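Local coordinates for extracellular ligand-binding receptor (Desulfohalobium retbaense DSM 5692, PDB 5ERE), which probably acts as an extracytoplasmic sensor of small solutes, holding ketoleucine in a periplasmic-binding-protein module and cytosine in a PAS-like (Cache) sensor module, at residues A95-T100 against T105-V110; Q113-Q118 against G208-Q213; A120-D125 against K203-G208. All coordinates share one frame; numbering follows the deposited sequence.

Contact 1. Residues A95-T100 against T105-V110. With COI (2-oxo-4-methylpentanoic acid), chain B; EDO (1,2-ethanediol), chain G.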
loop_
_atom_site.group_PDB
_atom_site.type_symbol
_atom_site.label_atom_id
_atom_site.label_comp_id
_atom_site.label_asym_id
_atom_site.label_seq_id
_atom_site.Cartn_x
_atom_site.Cartn_y
_atom_site.Cartn_z
ATOM N N ALA A 95 -1.205 -3.772 15.336
ATOM C CA ALA A 95 -1.871 -3.547 14.029
ATOM C C ALA A 95 -3.428 -3.663 14.017
ATOM O O ALA A 95 -4.075 -3.115 13.127
ATOM C CB ALA A 95 -1.326 -4.479 13.013
ATOM N N ALA A 96 -4.031 -4.397 14.945
ATOM C CA ALA A 96 -5.505 -4.580 14.901
ATOM C C ALA A 96 -6.177 -3.808 16.037
ATOM O O ALA A 96 -7.101 -4.281 16.673
ATOM C CB ALA A 96 -5.903 -6.086 14.948
ATOM N N LEU A 97 -5.720 -2.591 16.262
ATOM C CA LEU A 97 -6.365 -1.696 17.212
ATOM C C LEU A 97 -7.794 -1.338 16.771
ATOM O O LEU A 97 -8.023 -0.953 15.621
ATOM C CB LEU A 97 -5.532 -0.415 17.377
ATOM C CG LEU A 97 -6.202 0.717 18.157
ATOM C CD1 LEU A 97 -6.389 0.322 19.613
ATOM C CD2 LEU A 97 -5.375 2.007 18.042
ATOM N N LYS A 98 -8.745 -1.441 17.701
ATOM C CA LYS A 98 -10.115 -1.009 17.447
ATOM C C LYS A 98 -10.413 0.295 18.205
ATOM O O LYS A 98 -10.408 0.317 19.434
ATOM C CB LYS A 98 -11.102 -2.124 17.843
ATOM N N ARG A 99 -10.647 1.378 17.463
ATOM C CA ARG A 99 -10.929 2.704 18.044
ATOM C C ARG A 99 -12.420 3.004 18.192
ATOM O O ARG A 99 -13.188 2.810 17.260
ATOM C CB ARG A 99 -10.321 3.819 17.182
ATOM C CG ARG A 99 -8.817 3.732 16.912
ATOM C CD ARG A 99 -8.376 4.810 15.902
ATOM N NE ARG A 99 -6.925 4.994 15.879
ATOM C CZ ARG A 99 -6.246 5.537 16.882
ATOM N NH1 ARG A 99 -6.905 5.941 17.971
ATOM N NH2 ARG A 99 -4.914 5.666 16.809
ATOM N N THR A 100 -12.803 3.527 19.350
ATOM C CA THR A 100 -14.187 3.897 19.649
ATOM C C THR A 100 -14.277 5.301 20.241
ATOM O O THR A 100 -15.322 5.921 20.209
ATOM C CB THR A 100 -14.835 2.908 20.637
ATOM O OG1 THR A 100 -14.236 3.028 21.932
ATOM C CG2 THR A 100 -14.652 1.509 20.160
ATOM N N THR A 105 -5.739 7.475 22.318
ATOM C CA THR A 105 -4.784 6.467 21.889
ATOM C C THR A 105 -4.039 6.876 20.635
ATOM O O THR A 105 -4.601 6.991 19.555
ATOM C CB THR A 105 -5.438 5.081 21.622
ATOM O OG1 THR A 105 -6.087 4.623 22.813
ATOM C CG2 THR A 105 -4.348 4.079 21.220
ATOM N N ILE A 106 -2.744 7.067 20.792
ATOM C CA ILE A 106 -1.888 7.237 19.662
ATOM C C ILE A 106 -1.355 5.849 19.334
ATOM O O ILE A 106 -1.044 5.097 20.230
ATOM C CB ILE A 106 -0.731 8.204 19.977
ATOM C CG1 ILE A 106 -1.256 9.645 20.081
ATOM C CG2 ILE A 106 0.410 8.088 18.938
ATOM C CD1 ILE A 106 -1.664 10.279 18.751
ATOM N N ARG A 107 -1.248 5.541 18.056
ATOM C CA ARG A 107 -0.753 4.234 17.635
ATOM C C ARG A 107 0.446 4.329 16.689
ATOM O O ARG A 107 0.369 4.950 15.630
ATOM C CB ARG A 107 -1.857 3.448 16.958
ATOM C CG ARG A 107 -1.287 2.205 16.310
ATOM C CD ARG A 107 -2.355 1.241 15.896
ATOM N NE ARG A 107 -3.238 1.744 14.853
ATOM C CZ ARG A 107 -3.950 0.966 14.046
ATOM N NH1 ARG A 107 -3.848 -0.369 14.139
ATOM N NH2 ARG A 107 -4.743 1.519 13.126
ATOM N N LEU A 108 1.533 3.665 17.056
ATOM C CA LEU A 108 2.738 3.667 16.246
ATOM C C LEU A 108 2.783 2.537 15.214
ATOM O O LEU A 108 3.634 2.553 14.341
ATOM C CB LEU A 108 3.973 3.561 17.143
ATOM C CG LEU A 108 4.574 4.896 17.585
ATOM C CD1 LEU A 108 3.762 5.430 18.667
ATOM C CD2 LEU A 108 6.034 4.700 18.075
ATOM N N THR A 109 1.849 1.595 15.295
ATOM C CA THR A 109 1.852 0.419 14.393
ATOM C C THR A 109 0.919 0.655 13.217
ATOM O O THR A 109 -0.244 1.018 13.402
ATOM C CB THR A 109 1.409 -0.848 15.155
ATOM O OG1 THR A 109 2.096 -0.928 16.412
ATOM C CG2 THR A 109 1.584 -2.134 14.333
ATOM N N VAL A 110 1.422 0.444 12.010
ATOM C CA VAL A 110 0.594 0.477 10.819
ATOM C C VAL A 110 -0.469 -0.621 10.904
ATOM O O VAL A 110 -0.188 -1.754 11.291
ATOM C CB VAL A 110 1.428 0.327 9.533
ATOM C CG1 VAL A 110 0.541 0.055 8.315
ATOM C CG2 VAL A 110 2.242 1.599 9.270
HETATM C C1 COI B . 0.049 -6.959 16.914
HETATM O O1 COI B . -0.934 -7.164 17.674
HETATM O O2 COI B . -0.029 -6.221 15.901
HETATM C C2 COI B . 1.359 -7.572 17.278
HETATM O O3 COI B . 2.325 -7.428 16.552
HETATM C C3 COI B . 1.390 -8.322 18.588
HETATM C C4 COI B . 2.688 -9.032 18.743
HETATM C C5 COI B . 2.914 -9.235 20.226
HETATM C C6 COI B . 2.527 -10.332 17.970
HETATM C C1 EDO G . -7.004 -1.250 10.969
HETATM O O1 EDO G . -6.779 -2.262 9.977
HETATM C C2 EDO G . -7.113 -1.961 12.302
HETATM O O2 EDO G . -6.361 -1.259 13.296
#
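The carbonyl oxygen of T105 is gripped by both end nitrogens of R99, NH1 at 3.0 Å and NH2 at 3.1 Å from T105 O. The oxygen lies almost exactly in the guanidinium plane, while NH2 stands above the carbonyl plane and NH1 is less tilted from it. An extended chain from CG to NE lets R99 span the gap from the loop to the residue just before strand 106-107. L97 packs on both arginines, CD2 3.8 Å above the centre of one R99 guanidinium face and CB over a face of the R107 guanidinium, while the two planes stand 79° apart. D303 forms salt bridges with R99 NH2 and R107 NE and probably offsets their like charges. Replacing R99 by alanine is likely to leave T105 O without its paired donors, D303 with one cation fewer and L97 CD2 without the flat group beneath it. R107, with CG anti to its backbone N (chi1 170°) and a bend at chi3, turns back toward the loop: NH1 makes a weak bond to A95 O (2.9 Å) and a sounder one to O2 of 1,2-ethanediol, a molecule probably from the crystallisation liquor; S94 O is a further acceptor. A small side chain fits at A95, whose CB lies 3.4 Å from V110 O and close to COI O2, the ketoleucine oxygen to which A95 N donates at 2.8 Å (159°). R99 thus ties the loop firmly to T105 O, R107 more weakly to A95 O, a chemistry consistent with fixing the backbone that presents A95 N to the ligand carboxylate.

Contact 2. Residues Q113-Q118 against G208-Q213; sequences QQEQEQ and GTRPIQ. With COI (2-oxo-4-methylpentanoic acid), chain B; EDO (1,2-ethanediol), chain G.
E115, in the first half of helix 112-123, faces the turn that leaves strand 205-208, its CA lying 7.9 Å from the CA of T209. There the backbone passes from an extended T209 into a short 3-10 turn, 210-212, closed by I212 N bonding to T209 O. The backbone N of R210 is thereby presented to the helix, and E115 takes it: R210 N donates to the syn lone pair of E115 OE2, 2.8 Å away, with an N-H...O angle of 140°. A glutamate suits the place because its chain, extended with CG anti to the backbone N (chi1 -177°), is long enough to carry a carboxylate across the gap. T209 meets it at about a right angle, CB 3.3 Å from E115 OE2. The R210 side chain also crosses E115 at roughly a right angle, and the carboxylate and guanidinium planes differ by 55°. E115 OE1 and R210 NE are too far apart for a salt bridge; a water links them, donating to OE1 at 2.7 Å and accepting from NE at 3.0 Å. Bent at chi3, R210 turns its far nitrogens to ketoleucine: NH2 reaches COI O2 at 2.8 Å and NH1 reaches COI O3 at 3.0 Å, a pairing well matched to a 2-oxo acid. P211 CG lies over one guanidinium face, toward its rim. E115 is thus a second-shell residue to R210, holding its backbone N directly and its NE through water. Around them, T230 of strand 228-232 gives E115 OE2 a further hydrogen bond, W142 of helix 137-149 packs on E115 and T209, and Y308 of strand 304-314 touches both E115 and R210.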
loop_
_atom_site.group_PDB
_atom_site.type_symbol
_atom_site.label_atom_id
_atom_site.label_comp_id
_atom_site.label_asym_id
_atom_site.label_seq_id
_atom_site.Cartn_x
_atom_site.Cartn_y
_atom_site.Cartn_z
ATOM N N GLN A 113 -5.338 -3.167 7.752
ATOM C CA GLN A 113 -5.906 -2.783 6.463
ATOM C C GLN A 113 -4.838 -2.356 5.480
ATOM O O GLN A 113 -4.822 -2.802 4.325
ATOM C CB GLN A 113 -6.910 -1.637 6.598
ATOM C CG GLN A 113 -7.645 -1.397 5.268
ATOM C CD GLN A 113 -8.747 -0.364 5.352
ATOM O OE1 GLN A 113 -9.414 -0.231 6.374
ATOM N NE2 GLN A 113 -8.947 0.373 4.267
ATOM N N GLN A 114 -3.928 -1.503 5.948
ATOM C CA GLN A 114 -2.894 -0.995 5.068
ATOM C C GLN A 114 -1.969 -2.126 4.667
ATOM O O GLN A 114 -1.654 -2.253 3.509
ATOM C CB GLN A 114 -2.079 0.137 5.735
ATOM N N GLU A 115 -1.532 -2.922 5.639
ATOM C CA GLU A 115 -0.560 -3.968 5.384
ATOM C C GLU A 115 -1.189 -5.046 4.483
ATOM O O GLU A 115 -0.529 -5.591 3.588
ATOM C CB GLU A 115 -0.043 -4.599 6.698
ATOM C CG GLU A 115 1.046 -5.651 6.444
ATOM C CD GLU A 115 1.643 -6.259 7.701
ATOM O OE1 GLU A 115 1.124 -6.009 8.804
ATOM O OE2 GLU A 115 2.650 -6.999 7.584
ATOM N N GLN A 116 -2.475 -5.318 4.708
ATOM C CA GLN A 116 -3.236 -6.293 3.885
ATOM C C GLN A 116 -3.337 -5.882 2.400
ATOM O O GLN A 116 -3.139 -6.712 1.497
ATOM C CB GLN A 116 -4.642 -6.472 4.472
ATOM C CG GLN A 116 -5.357 -7.700 3.936
ATOM C CD GLN A 116 -5.961 -7.473 2.566
ATOM O OE1 GLN A 116 -6.535 -6.408 2.288
ATOM N NE2 GLN A 116 -5.808 -8.467 1.683
ATOM N N GLU A 117 -3.590 -4.592 2.158
ATOM C CA GLU A 117 -3.607 -4.021 0.801
ATOM C C GLU A 117 -2.292 -4.269 0.057
ATOM O O GLU A 117 -2.279 -4.527 -1.147
ATOM C CB GLU A 117 -3.859 -2.515 0.849
ATOM C CG GLU A 117 -5.278 -2.082 0.516
ATOM C CD GLU A 117 -5.663 -0.767 1.179
ATOM O OE1 GLU A 117 -4.880 0.233 1.108
ATOM O OE2 GLU A 117 -6.754 -0.756 1.791
ATOM N N GLN A 118 -1.180 -4.178 0.773
ATOM C CA GLN A 118 0.111 -4.405 0.142
ATOM C C GLN A 118 0.349 -5.910 -0.095
ATOM O O GLN A 118 0.779 -6.311 -1.178
ATOM C CB GLN A 118 1.223 -3.799 0.989
ATOM C CG GLN A 118 1.073 -2.248 1.097
ATOM C CD GLN A 118 2.272 -1.563 1.721
ATOM O OE1 GLN A 118 2.196 -1.020 2.845
ATOM N NE2 GLN A 118 3.390 -1.568 0.991
ATOM N N GLY A 208 3.933 -14.426 5.282
ATOM C CA GLY A 208 3.686 -13.885 6.604
ATOM C C GLY A 208 3.637 -12.379 6.575
ATOM O O GLY A 208 3.626 -11.777 5.502
ATOM N N THR A 209 3.585 -11.793 7.768
ATOM C CA THR A 209 3.363 -10.351 7.947
ATOM C C THR A 209 4.402 -9.816 8.945
ATOM O O THR A 209 5.285 -10.559 9.410
ATOM C CB THR A 209 1.903 -10.060 8.433
ATOM O OG1 THR A 209 1.696 -10.587 9.743
ATOM C CG2 THR A 209 0.854 -10.669 7.465
ATOM N N ARG A 210 4.269 -8.544 9.311
ATOM C CA ARG A 210 5.304 -7.812 10.063
ATOM C C ARG A 210 5.942 -8.569 11.250
ATOM O O ARG A 210 7.149 -8.638 11.348
ATOM C CB ARG A 210 4.698 -6.459 10.537
ATOM C CG ARG A 210 5.506 -5.707 11.611
ATOM C CD ARG A 210 4.664 -4.477 12.156
ATOM N NE ARG A 210 3.304 -4.933 12.431
ATOM C CZ ARG A 210 2.892 -5.466 13.570
ATOM N NH1 ARG A 210 3.707 -5.577 14.592
ATOM N NH2 ARG A 210 1.641 -5.912 13.683
ATOM N N PRO A 211 5.138 -9.145 12.155
ATOM C CA PRO A 211 5.634 -9.863 13.339
ATOM C C PRO A 211 6.547 -11.061 13.075
ATOM O O PRO A 211 7.253 -11.495 13.989
ATOM C CB PRO A 211 4.340 -10.360 13.998
ATOM C CG PRO A 211 3.310 -9.421 13.514
ATOM C CD PRO A 211 3.670 -9.185 12.103
ATOM N N ILE A 212 6.540 -11.594 11.861
ATOM C CA ILE A 212 7.220 -12.872 11.606
ATOM C C ILE A 212 8.757 -12.741 11.500
ATOM O O ILE A 212 9.478 -13.736 11.558
ATOM C CB ILE A 212 6.633 -13.526 10.327
ATOM C CG1 ILE A 212 6.802 -15.056 10.349
ATOM C CG2 ILE A 212 7.263 -12.957 9.089
ATOM C CD1 ILE A 212 5.922 -15.749 9.321
ATOM N N GLN A 213 9.277 -11.520 11.415
ATOM C CA GLN A 213 10.734 -11.356 11.236
ATOM C C GLN A 213 11.466 -11.469 12.575
ATOM O O GLN A 213 11.902 -10.477 13.140
ATOM C CB GLN A 213 11.091 -10.012 10.572
ATOM C CG GLN A 213 12.593 -9.933 10.215
ATOM C CD GLN A 213 13.002 -8.629 9.557
ATOM O OE1 GLN A 213 12.720 -8.402 8.381
ATOM N NE2 GLN A 213 13.658 -7.751 10.317
HETATM C C1 COI B . 0.049 -6.959 16.914
HETATM O O1 COI B . -0.934 -7.164 17.674
HETATM O O2 COI B . -0.029 -6.221 15.901
HETATM C C2 COI B . 1.359 -7.572 17.278
HETATM O O3 COI B . 2.325 -7.428 16.552
HETATM C C3 COI B . 1.390 -8.322 18.588
HETATM C C4 COI B . 2.688 -9.032 18.743
HETATM C C5 COI B . 2.914 -9.235 20.226
HETATM C C6 COI B . 2.527 -10.332 17.970
HETATM C C1 EDO G . -7.004 -1.250 10.969
HETATM O O1 EDO G . -6.779 -2.262 9.977
HETATM C C2 EDO G . -7.113 -1.961 12.302
HETATM O O2 EDO G . -6.361 -1.259 13.296
HETATM O O HOH W 1 1.525 -3.828 10.289
#

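Contact 3. Residues A120-D125 against K203-G208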
loop_
_atom_site.group_PDB
_atom_site.type_symbol
_atom_site.label_atom_id
_atom_site.label_comp_id
_atom_site.label_asym_id
_atom_site.label_seq_id
_atom_site.Cartn_x
_atom_site.Cartn_y
_atom_site.Cartn_z
ATOM N N ALA A 120 -1.701 -8.149 -0.593
ATOM C CA ALA A 120 -2.605 -8.577 -1.664
ATOM C C ALA A 120 -1.974 -8.518 -3.047
ATOM O O ALA A 120 -2.440 -9.198 -3.953
ATOM C CB ALA A 120 -3.894 -7.715 -1.655
ATOM N N ALA A 121 -0.942 -7.700 -3.227
ATOM C CA ALA A 121 -0.294 -7.615 -4.538
ATOM C C ALA A 121 0.440 -8.896 -4.859
ATOM O O ALA A 121 0.620 -9.231 -6.021
ATOM C CB ALA A 121 0.692 -6.439 -4.615
ATOM N N TYR A 122 0.918 -9.568 -3.817
ATOM C CA TYR A 122 1.603 -10.846 -3.972
ATOM C C TYR A 122 0.584 -11.987 -4.063
ATOM O O TYR A 122 0.679 -12.838 -4.944
ATOM C CB TYR A 122 2.551 -11.068 -2.797
ATOM C CG TYR A 122 3.358 -12.338 -2.868
ATOM C CD1 TYR A 122 4.345 -12.495 -3.835
ATOM C CD2 TYR A 122 3.161 -13.370 -1.956
ATOM C CE1 TYR A 122 5.104 -13.644 -3.910
ATOM C CE2 TYR A 122 3.907 -14.542 -2.031
ATOM C CZ TYR A 122 4.884 -14.667 -3.014
ATOM O OH TYR A 122 5.657 -15.801 -3.115
ATOM N N LEU A 123 -0.383 -11.976 -3.149
ATOM C CA LEU A 123 -1.304 -13.105 -2.953
ATOM C C LEU A 123 -2.247 -13.302 -4.138
ATOM O O LEU A 123 -2.860 -14.368 -4.288
ATOM C CB LEU A 123 -2.147 -12.920 -1.673
ATOM C CG LEU A 123 -1.484 -13.180 -0.315
ATOM C CD1 LEU A 123 -2.478 -13.071 0.848
ATOM C CD2 LEU A 123 -0.807 -14.525 -0.304
ATOM N N THR A 124 -2.374 -12.278 -4.969
ATOM C CA THR A 124 -3.356 -12.303 -6.031
ATOM C C THR A 124 -2.966 -13.324 -7.134
ATOM O O THR A 124 -3.815 -13.748 -7.890
ATOM C CB THR A 124 -3.574 -10.860 -6.602
ATOM O OG1 THR A 124 -4.778 -10.810 -7.379
ATOM C CG2 THR A 124 -2.389 -10.373 -7.421
ATOM N N ASP A 125 -1.706 -13.759 -7.171
ATOM C CA ASP A 125 -1.257 -14.752 -8.152
ATOM C C ASP A 125 -1.342 -16.190 -7.627
ATOM O O ASP A 125 -0.702 -17.098 -8.167
ATOM C CB ASP A 125 0.174 -14.447 -8.578
ATOM C CG ASP A 125 0.288 -13.114 -9.286
ATOM O OD1 ASP A 125 -0.676 -12.744 -9.992
ATOM O OD2 ASP A 125 1.332 -12.441 -9.125
ATOM N N LYS A 203 3.524 -28.321 0.821
ATOM C CA LYS A 203 4.592 -27.795 -0.010
ATOM C C LYS A 203 4.318 -26.336 -0.417
ATOM O O LYS A 203 5.133 -25.717 -1.108
ATOM C CB LYS A 203 4.758 -28.675 -1.264
ATOM N N ALA A 204 3.169 -25.814 0.012
ATOM C CA ALA A 204 2.710 -24.463 -0.328
ATOM C C ALA A 204 3.737 -23.342 -0.029
ATOM O O ALA A 204 4.572 -23.467 0.859
ATOM C CB ALA A 204 1.388 -24.171 0.417
ATOM N N GLN A 205 3.682 -22.268 -0.812
ATOM C CA GLN A 205 4.481 -21.062 -0.525
ATOM C C GLN A 205 4.052 -20.493 0.821
ATOM O O GLN A 205 2.864 -20.241 1.028
ATOM C CB GLN A 205 4.303 -20.001 -1.622
ATOM C CG GLN A 205 4.873 -18.621 -1.274
ATOM C CD GLN A 205 6.387 -18.574 -1.333
ATOM O OE1 GLN A 205 6.985 -18.994 -2.330
ATOM N NE2 GLN A 205 7.021 -18.059 -0.273
ATOM N N LEU A 206 5.004 -20.329 1.737
ATOM C CA LEU A 206 4.728 -19.696 3.023
ATOM C C LEU A 206 4.751 -18.167 2.889
ATOM O O LEU A 206 5.579 -17.617 2.168
ATOM C CB LEU A 206 5.738 -20.161 4.065
ATOM C CG LEU A 206 5.788 -21.670 4.288
ATOM C CD1 LEU A 206 6.760 -21.955 5.404
ATOM C CD2 LEU A 206 4.405 -22.239 4.596
ATOM N N VAL A 207 3.828 -17.507 3.585
ATOM C CA VAL A 207 3.631 -16.063 3.499
ATOM C C VAL A 207 3.333 -15.551 4.903
ATOM O O VAL A 207 2.571 -16.165 5.643
ATOM C CB VAL A 207 2.475 -15.694 2.551
ATOM C CG1 VAL A 207 2.286 -14.180 2.459
ATOM C CG2 VAL A 207 2.680 -16.317 1.159
ATOM N N GLY A 208 3.933 -14.426 5.282
ATOM C CA GLY A 208 3.686 -13.885 6.604
ATOM C C GLY A 208 3.637 -12.379 6.575
ATOM O O GLY A 208 3.626 -11.777 5.502
#
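The Y122 ring points its hydroxyl end at the bent side chain of Q205, while its edge is turned to V207. Ring and amide planes stand 85° apart, and the two side chains cross at about a right angle. Y122 OH lies 3.4 Å from Q205 CD and 3.5 Å from Q205 CG, a van der Waals approach to the glutamine chain. The tyrosine reaches the strand because its CG is anti to the backbone N (chi1 -178°), which throws the ring away from the helix. V207 CG2 lies in the ring plane, 3.9 Å from Y122 CE2, so the methyl meets a rim carbon instead of the pi face. L123, next along the helix, approaches the same valine obliquely from its own branch end: CD2 is 4.2 Å from V207 CG1. Beta-branched V207 suits this place, since its two methyls diverge enough to serve both helix residues, CG2 at the ring and at the leucine, CG1 at the leucine. The Q205 amide is held from its own side of the contact. A bend at chi2 folds the chain back so that NE2 donates to L206 O at 2.9 Å with an angle of 163°, close to the amide plane, and NE2 has a second acceptor in G226 O. These two bonds from NE2 should hold the rotation of the amide against which the tyrosine hydroxyl leans. F323 and F126 meet the Y122 ring, and V183 of strand 181-185 touches both L123 and V207. Helix 112-123 thus packs on the sheet of the second lobe of the periplasmic-binding-protein module by an aromatic edge, methyls and a hydroxyl laid against a glutamine chain; the contact is van der Waals in kind, with no charged group taking part.

Contacts 1 and 2 are buried and meet at ketoleucine: A95 CB of contact 1 packs 3.4 Å from R210 NH2 of contact 2, and the ligand is bonded to both. Contact 3 is only partly buried and lies away from the ligand and calcium sites. Contacts 2 and 3 share helix 112-123 and residue G208, with their centres about 12 Å apart; contact 3 is nested within the chain loop that contact 2 closes. Contact 1, about 26 Å centre to centre from contact 3, belongs to the five-stranded parallel sheet of the other lobe, whereas strand 205-208 lies in the mixed sheet. Chemistry follows place: arginines and a carboxylate near the pocket, methyls, an aromatic edge and an amide farther along the helix.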